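Local coordinates for 3-oxoacyl-[acyl-carrier protein] synthase (Thermus thermophilus, PDB 1UB7) that probably catalyses the first condensation step of bacterial fatty acid synthesis, joining acetyl-CoA to malonyl-ACP to give 3-oxobutanoyl-ACP, at residues G37-R42 and V271-G275; K131-A137 and G158-V164; G172-L178 and W312-T318; K186-A191 and M203-M209. All blocks are in the same frame, centred on the assembly; numbering follows the deposited sequence.

Contact 1: residues G37-R42 and V271-G275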
# COMPACT_ATOMS: atom_id res chain seq x y z
N GLY A 37 10.55 7.46 27.67
CA GLY A 37 11.99 7.34 27.49
C GLY A 37 12.50 8.36 26.51
O GLY A 37 13.70 8.46 26.27
N ILE A 38 11.60 9.14 25.94
CA ILE A 38 11.98 10.13 24.94
C ILE A 38 12.47 11.45 25.53
O ILE A 38 11.85 12.01 26.44
CB ILE A 38 10.81 10.41 23.98
CG1 ILE A 38 10.30 9.09 23.41
CG2 ILE A 38 11.26 11.33 22.87
CD1 ILE A 38 8.99 9.19 22.69
N LYS A 39 13.59 11.94 24.99
CA LYS A 39 14.20 13.20 25.41
C LYS A 39 14.03 14.27 24.34
O LYS A 39 13.78 15.43 24.65
CB LYS A 39 15.69 12.99 25.71
CG LYS A 39 15.97 12.11 26.92
CD LYS A 39 17.46 11.84 27.08
CE LYS A 39 17.73 10.96 28.30
NZ LYS A 39 19.19 10.65 28.44
N GLU A 40 14.19 13.88 23.08
CA GLU A 40 14.03 14.82 21.96
C GLU A 40 13.52 14.05 20.76
O GLU A 40 13.57 12.83 20.73
CB GLU A 40 15.36 15.46 21.54
CG GLU A 40 16.37 15.78 22.63
CD GLU A 40 17.63 16.42 22.07
OE1 GLU A 40 18.16 15.92 21.04
OE2 GLU A 40 18.11 17.43 22.65
N ARG A 41 13.03 14.80 19.77
CA ARG A 41 12.54 14.23 18.52
C ARG A 41 12.73 15.29 17.44
O ARG A 41 12.85 16.48 17.75
CB ARG A 41 11.06 13.82 18.62
CG ARG A 41 10.05 14.98 18.61
CD ARG A 41 9.29 15.01 19.93
NE ARG A 41 10.20 15.32 21.02
CZ ARG A 41 10.04 14.93 22.28
NH1 ARG A 41 8.99 14.19 22.63
NH2 ARG A 41 10.94 15.28 23.19
N ARG A 42 12.78 14.86 16.18
CA ARG A 42 12.96 15.78 15.06
C ARG A 42 11.62 16.14 14.43
O ARG A 42 10.70 15.35 14.46
CB ARG A 42 13.88 15.14 14.01
CG ARG A 42 15.24 14.74 14.55
CD ARG A 42 15.89 15.89 15.31
NE ARG A 42 17.27 15.57 15.67
CZ ARG A 42 18.32 15.71 14.86
NH1 ARG A 42 18.15 16.16 13.62
NH2 ARG A 42 19.53 15.38 15.28
N VAL A 271 14.95 5.85 20.35
CA VAL A 271 13.66 6.47 20.60
C VAL A 271 13.85 7.69 21.50
O VAL A 271 13.00 8.59 21.53
CB VAL A 271 12.65 5.50 21.28
CG1 VAL A 271 13.17 5.02 22.63
CG2 VAL A 271 11.32 6.19 21.47
N ASP A 272 14.97 7.71 22.21
CA ASP A 272 15.32 8.80 23.11
C ASP A 272 15.68 10.07 22.35
O ASP A 272 15.43 11.18 22.83
CB ASP A 272 16.50 8.37 23.99
CG ASP A 272 17.69 7.87 23.19
OD1 ASP A 272 17.51 6.97 22.34
OD2 ASP A 272 18.82 8.36 23.42
N ARG A 273 16.24 9.91 21.15
CA ARG A 273 16.66 11.04 20.34
C ARG A 273 15.74 11.40 19.17
O ARG A 273 15.78 12.53 18.67
CB ARG A 273 18.09 10.81 19.82
CG ARG A 273 19.15 11.00 20.88
CD ARG A 273 20.56 10.72 20.38
NE ARG A 273 20.81 9.29 20.20
CZ ARG A 273 20.69 8.65 19.04
NH1 ARG A 273 20.31 9.31 17.95
NH2 ARG A 273 20.93 7.35 18.97
N TYR A 274 14.91 10.46 18.73
CA TYR A 274 14.03 10.75 17.60
C TYR A 274 12.53 10.53 17.84
O TYR A 274 11.71 10.86 16.99
CB TYR A 274 14.43 9.92 16.38
CG TYR A 274 15.88 9.99 15.97
CD1 TYR A 274 16.52 11.22 15.79
CD2 TYR A 274 16.57 8.83 15.65
CE1 TYR A 274 17.83 11.27 15.29
CE2 TYR A 274 17.86 8.87 15.16
CZ TYR A 274 18.49 10.08 14.97
OH TYR A 274 19.77 10.08 14.46
N GLY A 275 12.19 9.96 18.99
CA GLY A 275 10.79 9.69 19.27
C GLY A 275 10.32 8.53 18.42
O GLY A 275 11.13 7.75 17.90
O HOH W 1 17.42 14.53 18.20
O HOH W 2 12.35 12.28 14.84
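Val271 meets Ile38 at about a right angle, its CG2 lying 3.6 Å from Ile38 CG1, and the same isoleucine also packs on the Val271 carbonyl. One residue on, the Asp272 carbonyl oxygen takes two backbone donors: Lys39 N at 2.9 Å, in the carbonyl plane and on a lone pair, and Glu40 N at 3.0 Å, tilted 19° from that plane. Two N-H groups on one oxygen hold the backbone at Lys39 and Glu40 against the short helix 271-274. Arg273 sends its side chain off to Glu288 but offers its carbonyl to a water that also bonds Glu40 OE1 and Arg42 NE. Tyr274 brings CE1 over one face of the Arg42 guanidinium, the two planes 72° apart; its hydroxyl bonds Glu288, while Arg42 NH1 reaches the Pro12 carbonyl. A second water joins Tyr274 O to Arg42 N. Gly275, with positive phi, is the first residue out of the helix and packs on Ile38, whose CD1 is 3.9 Å from Gly275 CA. Asn276, a predicted active-site residue, follows directly, and the arrangement thus joins strand 40-43, which pairs with strand 14-17, to the loop bearing a predicted catalytic asparagine of the thiolase-like fold.

Contact 2: residues K131-A137 and G158-V164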
# COMPACT_ATOMS: atom_id res chain seq x y z
N LYS A 131 15.71 -5.71 -8.03
CA LYS A 131 15.98 -5.05 -6.76
C LYS A 131 14.78 -4.18 -6.46
O LYS A 131 14.08 -3.74 -7.37
CB LYS A 131 17.23 -4.18 -6.85
CG LYS A 131 18.54 -4.94 -7.02
CD LYS A 131 19.65 -3.94 -7.34
CE LYS A 131 21.04 -4.56 -7.35
NZ LYS A 131 22.03 -3.51 -7.76
N VAL A 132 14.55 -3.92 -5.18
CA VAL A 132 13.43 -3.11 -4.76
C VAL A 132 13.88 -2.06 -3.77
O VAL A 132 14.61 -2.38 -2.85
CB VAL A 132 12.33 -3.97 -4.07
CG1 VAL A 132 11.18 -3.08 -3.63
CG2 VAL A 132 11.83 -5.02 -5.01
N LEU A 133 13.43 -0.83 -3.96
CA LEU A 133 13.76 0.24 -3.03
C LEU A 133 12.61 0.29 -2.04
O LEU A 133 11.51 0.68 -2.40
CB LEU A 133 13.88 1.60 -3.75
CG LEU A 133 14.15 2.83 -2.85
CD1 LEU A 133 15.50 2.72 -2.14
CD2 LEU A 133 14.13 4.09 -3.69
N ALA A 134 12.87 -0.13 -0.80
CA ALA A 134 11.85 -0.14 0.24
C ALA A 134 12.05 1.05 1.20
O ALA A 134 13.03 1.11 1.93
CB ALA A 134 11.91 -1.47 1.00
N VAL A 135 11.11 1.99 1.19
CA VAL A 135 11.24 3.18 2.02
C VAL A 135 10.24 3.22 3.18
O VAL A 135 9.08 2.88 3.01
CB VAL A 135 11.04 4.45 1.17
CG1 VAL A 135 11.06 5.69 2.06
CG2 VAL A 135 12.11 4.53 0.09
N GLY A 136 10.73 3.62 4.35
CA GLY A 136 9.88 3.78 5.52
C GLY A 136 9.93 5.27 5.80
O GLY A 136 10.98 5.77 6.19
N ALA A 137 8.83 5.99 5.58
CA ALA A 137 8.83 7.44 5.79
C ALA A 137 7.52 7.98 6.36
O ALA A 137 6.43 7.72 5.83
CB ALA A 137 9.15 8.16 4.48
N GLY A 158 10.58 11.22 10.23
CA GLY A 158 11.76 10.55 9.70
C GLY A 158 11.59 9.81 8.39
O GLY A 158 10.49 9.68 7.85
N GLY A 159 12.72 9.33 7.87
CA GLY A 159 12.73 8.59 6.63
C GLY A 159 13.90 7.62 6.60
O GLY A 159 15.00 7.92 7.05
N GLY A 160 13.64 6.43 6.09
CA GLY A 160 14.68 5.43 5.99
C GLY A 160 14.47 4.68 4.69
O GLY A 160 13.38 4.70 4.13
N ALA A 161 15.50 4.00 4.22
CA ALA A 161 15.39 3.27 2.97
C ALA A 161 16.42 2.17 2.84
O ALA A 161 17.53 2.24 3.38
CB ALA A 161 15.53 4.22 1.80
N ALA A 162 16.06 1.15 2.09
CA ALA A 162 16.99 0.08 1.86
C ALA A 162 16.72 -0.49 0.48
O ALA A 162 15.61 -0.38 -0.05
CB ALA A 162 16.80 -1.00 2.92
N VAL A 163 17.73 -1.08 -0.12
CA VAL A 163 17.53 -1.69 -1.41
C VAL A 163 17.54 -3.17 -1.14
O VAL A 163 18.47 -3.67 -0.51
CB VAL A 163 18.65 -1.34 -2.40
CG1 VAL A 163 18.57 -2.24 -3.63
CG2 VAL A 163 18.54 0.11 -2.80
N VAL A 164 16.50 -3.88 -1.57
CA VAL A 164 16.47 -5.32 -1.37
C VAL A 164 16.83 -6.00 -2.69
O VAL A 164 16.31 -5.64 -3.75
CB VAL A 164 15.08 -5.78 -0.87
CG1 VAL A 164 15.03 -7.29 -0.78
CG2 VAL A 164 14.79 -5.17 0.50
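Leu133 and Val163 form the apolar centre of this antiparallel strand pair, which lies within the mixed five-stranded sheet of the thiolase-like fold. With CG of Leu133 anti to the backbone N (chi1 176°), its CD1 leans across the strand gap to within 4.1 Å of Val163 CG2 and 4.2 Å of Ala161 CB. Next along the same face, Val135 CG2 touches Ala161 CB at 3.8 Å. Helix 50-64 covers this side, setting Val58 on Leu133 and Leu61 on Ala161. The other face carries Val132, Ala134, Ala162 and Val164, and there helix 112-125 packs, with Ala120 against both valines and Trp113 against Ala162. A sheet with helices on both faces results.

Outward from these side chains runs the backbone ladder. Three hydrogen-bonded pairs, Val132 with Val164, Ala134 with Ala162 and Gly136 with Gly160, each exchange two N-H...O bonds, alternating with non-hydrogen-bonded pairs. Geometry varies along it: Ala134 N approaches Ala162 O almost in line with the carbonyl bond at 2.9 Å, whereas Gly136 N stands 37° out of the carbonyl plane of Gly160. Ala134 O has a further partner in Trp113 NE1. At the polar edge, Lys131 lays its CB against Val163 CG1, and its extended chain carries NZ away to the carbonyl of Glu70. Lys131 CA itself comes within 3.1 Å of Val164 O in a CA-H...O contact.

Contact 3: residues G172-L178 and W312-T318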
# COMPACT_ATOMS: atom_id res chain seq x y z
N GLY A 172 21.22 -12.78 3.88
CA GLY A 172 19.89 -12.34 3.52
C GLY A 172 18.79 -12.69 4.50
O GLY A 172 19.04 -13.07 5.64
N PHE A 173 17.55 -12.54 4.03
CA PHE A 173 16.39 -12.82 4.85
C PHE A 173 16.22 -14.32 5.14
O PHE A 173 16.30 -15.16 4.23
CB PHE A 173 15.16 -12.24 4.18
CG PHE A 173 15.07 -10.75 4.28
CD1 PHE A 173 14.85 -10.14 5.52
CD2 PHE A 173 15.24 -9.94 3.16
CE1 PHE A 173 14.79 -8.75 5.63
CE2 PHE A 173 15.19 -8.55 3.26
CZ PHE A 173 14.96 -7.95 4.50
N ARG A 174 15.99 -14.65 6.40
CA ARG A 174 15.83 -16.04 6.79
C ARG A 174 14.40 -16.35 7.20
O ARG A 174 13.97 -17.50 7.12
CB ARG A 174 16.79 -16.39 7.93
CG ARG A 174 18.24 -16.16 7.57
CD ARG A 174 19.18 -16.75 8.60
NE ARG A 174 19.02 -18.20 8.67
CZ ARG A 174 19.79 -19.00 9.40
NH1 ARG A 174 20.78 -18.49 10.12
NH2 ARG A 174 19.57 -20.31 9.41
N SER A 175 13.67 -15.33 7.62
CA SER A 175 12.29 -15.52 8.02
C SER A 175 11.52 -14.22 8.13
O SER A 175 12.11 -13.14 8.21
CB SER A 175 12.22 -16.24 9.37
OG SER A 175 12.76 -15.42 10.39
N PHE A 176 10.20 -14.35 8.14
CA PHE A 176 9.29 -13.23 8.27
C PHE A 176 8.08 -13.74 9.04
O PHE A 176 7.60 -14.86 8.80
CB PHE A 176 8.77 -12.73 6.90
CG PHE A 176 9.78 -11.97 6.08
CD1 PHE A 176 10.07 -10.63 6.36
CD2 PHE A 176 10.43 -12.59 5.00
CE1 PHE A 176 10.99 -9.91 5.58
CE2 PHE A 176 11.35 -11.89 4.20
CZ PHE A 176 11.64 -10.55 4.49
N VAL A 177 7.61 -12.94 9.99
CA VAL A 177 6.42 -13.26 10.74
C VAL A 177 5.63 -11.98 10.60
O VAL A 177 6.09 -10.91 11.02
CB VAL A 177 6.73 -13.56 12.23
CG1 VAL A 177 5.43 -13.63 13.04
CG2 VAL A 177 7.49 -14.88 12.34
N LEU A 178 4.46 -12.07 9.97
CA LEU A 178 3.62 -10.90 9.74
C LEU A 178 2.19 -11.20 10.17
O LEU A 178 1.70 -12.31 9.99
CB LEU A 178 3.61 -10.54 8.24
CG LEU A 178 4.90 -10.40 7.43
CD1 LEU A 178 4.51 -10.20 5.99
CD2 LEU A 178 5.76 -9.23 7.92
N TRP A 312 1.46 -6.30 13.25
CA TRP A 312 2.73 -6.63 13.88
C TRP A 312 3.55 -7.41 12.86
O TRP A 312 2.99 -8.05 11.96
CB TRP A 312 2.48 -7.46 15.15
CG TRP A 312 1.90 -8.84 14.89
CD1 TRP A 312 2.59 -9.99 14.60
CD2 TRP A 312 0.51 -9.19 14.89
NE1 TRP A 312 1.72 -11.04 14.42
CE2 TRP A 312 0.43 -10.58 14.59
CE3 TRP A 312 -0.68 -8.48 15.11
CZ2 TRP A 312 -0.80 -11.27 14.50
CZ3 TRP A 312 -1.90 -9.17 15.03
CH2 TRP A 312 -1.95 -10.55 14.72
N ALA A 313 4.87 -7.35 12.98
CA ALA A 313 5.75 -8.05 12.07
C ALA A 313 7.13 -8.20 12.66
O ALA A 313 7.53 -7.44 13.54
CB ALA A 313 5.84 -7.30 10.75
N ALA A 314 7.86 -9.19 12.16
CA ALA A 314 9.21 -9.47 12.63
C ALA A 314 9.97 -10.20 11.53
O ALA A 314 9.39 -10.95 10.74
CB ALA A 314 9.16 -10.32 13.88
N ALA A 315 11.28 -9.97 11.48
CA ALA A 315 12.12 -10.61 10.48
C ALA A 315 13.53 -10.90 10.99
O ALA A 315 14.04 -10.21 11.88
CB ALA A 315 12.18 -9.74 9.24
N VAL A 316 14.14 -11.93 10.42
CA VAL A 316 15.49 -12.31 10.76
C VAL A 316 16.25 -12.22 9.45
O VAL A 316 15.86 -12.85 8.45
CB VAL A 316 15.56 -13.75 11.32
CG1 VAL A 316 17.00 -14.26 11.30
CG2 VAL A 316 15.01 -13.78 12.74
N LEU A 317 17.32 -11.44 9.47
CA LEU A 317 18.16 -11.17 8.31
C LEU A 317 19.62 -11.34 8.66
O LEU A 317 20.09 -10.77 9.64
CB LEU A 317 17.93 -9.72 7.87
CG LEU A 317 18.88 -9.09 6.85
CD1 LEU A 317 18.68 -9.72 5.48
CD2 LEU A 317 18.61 -7.60 6.79
N THR A 318 20.33 -12.13 7.86
CA THR A 318 21.76 -12.31 8.07
C THR A 318 22.37 -11.17 7.25
O THR A 318 22.37 -11.21 6.01
CB THR A 318 22.25 -13.67 7.52
OG1 THR A 318 21.82 -14.73 8.40
CG2 THR A 318 23.76 -13.70 7.41
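A classic beta bulge breaks the register of this antiparallel pair: Arg174 and Ser175 both face Val316. The Val316 carbonyl oxygen takes a nearly straight bond from Arg174 N (2.7 Å, 173° at the hydrogen) and a weak one from Ser175 N at 3.4 Å, while Val316 N returns a bond to Ser175 O. Regular pairing resumes on both sides, with Gly172 and Thr318 exchanging two bonds at one end and Val177 and Ala314 two at the other. Strand 172-180 is an outermost strand of the mixed four-stranded sheet, the second sheet of the thiolase-like fold.

Beside the bulge, Phe173 is enclosed on both faces of its ring. Leu317 CD1, as modelled, makes a CH-pi contact over one face, and Leu317 CB is 3.9 Å from Phe173 CD1; Phe176 CZ lies over the opposite face toward the rim. Phe176 in turn places CD1 3.7 Å from Ala315 CB. Further along the same face, Leu178 CD2 presses tightly on Ala313 CB, at 3.4 Å. This side is covered by helix 112-125 and, at Phe176 and Leu178, by Leu128 and Phe102 of the second subunit.

On the other face Ser175 OG, which lies between its own backbone N and carbonyl carbon (chi1 65°), is 3.4 Å from Val316 CB and bonds Ala229 O of helix 211-233. Thr318 OG1 passes Arg174 CD and bonds His300 of the adjacent strand 300-307. Seven cross-strand backbone bonds, one weak, and the apolar side-chain pairs imply that main-chain pairing and hydrophobic packing join the strands.

Contact 4: residues K186-A191 and M203-M209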
# COMPACT_ATOMS: atom_id res chain seq x y z
N LYS A 186 -10.01 0.14 16.86
CA LYS A 186 -10.43 1.26 17.71
C LYS A 186 -9.33 1.74 18.67
O LYS A 186 -9.40 2.85 19.20
CB LYS A 186 -11.66 0.85 18.52
CG LYS A 186 -11.50 -0.52 19.15
CD LYS A 186 -12.53 -0.80 20.22
CE LYS A 186 -12.53 -2.27 20.61
NZ LYS A 186 -11.15 -2.79 20.87
N GLU A 187 -8.32 0.89 18.87
CA GLU A 187 -7.20 1.17 19.78
C GLU A 187 -6.17 2.19 19.28
O GLU A 187 -5.43 2.77 20.07
CB GLU A 187 -6.48 -0.14 20.11
CG GLU A 187 -7.43 -1.26 20.49
CD GLU A 187 -8.15 -1.00 21.81
OE1 GLU A 187 -8.41 0.18 22.14
OE2 GLU A 187 -8.47 -1.99 22.51
N LEU A 188 -6.12 2.39 17.97
CA LEU A 188 -5.19 3.33 17.36
C LEU A 188 -5.69 3.65 15.95
O LEU A 188 -5.90 2.74 15.14
CB LEU A 188 -3.78 2.72 17.31
CG LEU A 188 -2.62 3.54 16.71
CD1 LEU A 188 -2.51 4.90 17.39
CD2 LEU A 188 -1.33 2.75 16.87
N TYR A 189 -5.88 4.93 15.65
CA TYR A 189 -6.38 5.35 14.35
C TYR A 189 -6.40 6.87 14.08
O TYR A 189 -6.13 7.69 14.96
CB TYR A 189 -7.80 4.79 14.14
CG TYR A 189 -8.80 5.29 15.17
CD1 TYR A 189 -9.24 6.62 15.16
CD2 TYR A 189 -9.29 4.44 16.17
CE1 TYR A 189 -10.12 7.10 16.12
CE2 TYR A 189 -10.17 4.91 17.15
CZ TYR A 189 -10.58 6.24 17.12
OH TYR A 189 -11.45 6.72 18.07
N HIS A 190 -6.74 7.20 12.84
CA HIS A 190 -6.89 8.56 12.34
C HIS A 190 -7.65 8.39 11.02
O HIS A 190 -7.09 7.94 10.01
CB HIS A 190 -5.54 9.23 12.09
CG HIS A 190 -5.65 10.60 11.47
ND1 HIS A 190 -6.10 10.80 10.18
CD2 HIS A 190 -5.39 11.83 11.98
CE1 HIS A 190 -6.12 12.10 9.92
NE2 HIS A 190 -5.69 12.74 11.00
N ALA A 191 -8.94 8.72 11.04
CA ALA A 191 -9.77 8.58 9.85
C ALA A 191 -9.18 9.24 8.61
O ALA A 191 -8.15 9.92 8.66
CB ALA A 191 -11.16 9.16 10.13
N MET A 203 -14.68 8.03 14.60
CA MET A 203 -13.36 8.63 14.46
C MET A 203 -13.45 10.16 14.34
O MET A 203 -14.36 10.70 13.71
CB MET A 203 -12.63 8.06 13.23
CG MET A 203 -12.25 6.58 13.33
SD MET A 203 -11.27 5.97 11.92
CE MET A 203 -12.56 5.32 10.85
N LYS A 204 -12.49 10.85 14.96
CA LYS A 204 -12.43 12.32 14.92
C LYS A 204 -11.28 12.73 13.99
O LYS A 204 -10.48 11.88 13.57
CB LYS A 204 -12.19 12.87 16.34
CG LYS A 204 -12.50 14.36 16.53
CD LYS A 204 -11.29 15.25 16.25
CE LYS A 204 -11.58 16.71 16.63
NZ LYS A 204 -10.39 17.61 16.56
N ASN A 205 -11.20 14.02 13.67
CA ASN A 205 -10.16 14.54 12.77
C ASN A 205 -8.73 14.57 13.32
O ASN A 205 -7.88 15.29 12.81
CB ASN A 205 -10.54 15.94 12.25
CG ASN A 205 -10.53 17.01 13.34
OD1 ASN A 205 -9.55 17.16 14.08
ND2 ASN A 205 -11.61 17.78 13.44
N ARG A 206 -8.46 13.78 14.37
CA ARG A 206 -7.12 13.75 14.95
C ARG A 206 -6.66 12.36 15.40
O ARG A 206 -7.47 11.46 15.65
CB ARG A 206 -7.01 14.74 16.11
CG ARG A 206 -6.85 16.18 15.64
CD ARG A 206 -5.62 16.33 14.75
NE ARG A 206 -5.58 17.61 14.05
CZ ARG A 206 -4.64 17.96 13.17
NH1 ARG A 206 -3.65 17.13 12.88
NH2 ARG A 206 -4.69 19.15 12.58
N LEU A 207 -5.34 12.21 15.50
CA LEU A 207 -4.73 10.96 15.91
C LEU A 207 -5.17 10.56 17.31
O LEU A 207 -5.03 11.34 18.25
CB LEU A 207 -3.20 11.11 15.87
CG LEU A 207 -2.34 9.85 15.80
CD1 LEU A 207 -0.91 10.27 15.57
CD2 LEU A 207 -2.45 9.04 17.08
N TYR A 208 -5.72 9.35 17.44
CA TYR A 208 -6.18 8.82 18.73
C TYR A 208 -5.44 7.53 19.11
O TYR A 208 -5.15 6.70 18.25
CB TYR A 208 -7.69 8.53 18.70
CG TYR A 208 -8.13 7.66 19.86
CD1 TYR A 208 -8.15 8.16 21.16
CD2 TYR A 208 -8.44 6.31 19.66
CE1 TYR A 208 -8.45 7.33 22.24
CE2 TYR A 208 -8.74 5.48 20.74
CZ TYR A 208 -8.75 6.00 22.02
OH TYR A 208 -9.03 5.18 23.10
N MET A 209 -5.16 7.36 20.40
CA MET A 209 -4.46 6.17 20.88
C MET A 209 -4.88 5.70 22.29
O MET A 209 -4.96 6.49 23.23
CB MET A 209 -2.94 6.39 20.84
CG MET A 209 -2.10 5.10 20.93
SD MET A 209 -0.30 5.35 21.01
CE MET A 209 0.19 5.36 19.26
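Tyr189 is gripped between Met203 and Tyr208, and this is where the packing is dense. Met203 CG lies over one face of the Tyr189 ring, 3.9 Å from its centroid, with the sulfur oblique to the ring in a Met-aromatic contact; Ala191 CB rests on Met203 CB at 3.6 Å. Because CG of Tyr189 stands between its backbone N and carbonyl carbon (chi1 61°), the ring is turned across the strand toward Tyr208. The two tyrosine planes are inclined at 42°, neither stacked nor edge-to-face, and Tyr189 CZ is 3.3 Å from Tyr208 CD2. The edge of the Tyr208 ring in turn meets Lys186 O in the ring plane. The backbones of Tyr189 and Tyr208 exchange a pair of bonds, Tyr208 N to Tyr189 O at 3.0 Å and Tyr189 N to Tyr208 O at 3.2 Å. On the reverse face Leu188 and Met209 run side by side, and Leu188 CD1 also lies 4.2 Å from Leu207 CD2.

The 204-206 part is looser. The CB atoms of Lys204, Asn205 and Arg206 point away from 186-191, Lys204 and Asn205 are exposed to solvent, and Lys204 NZ bonds Asn205 OD1. His190 approaches with CD2 at 3.5 Å from Leu207 N, near its ring plane. Pro87, Phe86 and Ala84 of the second subunit pack on Tyr189, His190 and Met203, and His190 and Ala191 pair with a strand of that chain. The result is a two-stranded antiparallel ladder that continues across the dimer interface as an intersubunit sheet.

Overall arrangement
Contacts 2 and 3 lie in different sheets but meet directly, where Val164 CG1 is 4.2 Å from Phe173 CE2; their centres are about 16 Å apart, and helix 112-125 packs against both. Contact 1 comes within about 6 Å of contact 2 at the nearest atoms without touching it, and within about 10 Å of contact 4, whose centre is about 22 Å from its own. Contacts 1 and 4 both approach the predicted active site: the side chain of Met209 in contact 4 is about 6 Å from that of Asn276 and about 7 Å from that of His246, while contact 1 leads straight into Asn276. Contacts 3 and 4 each touch the second subunit, though their centres are about 29 Å apart.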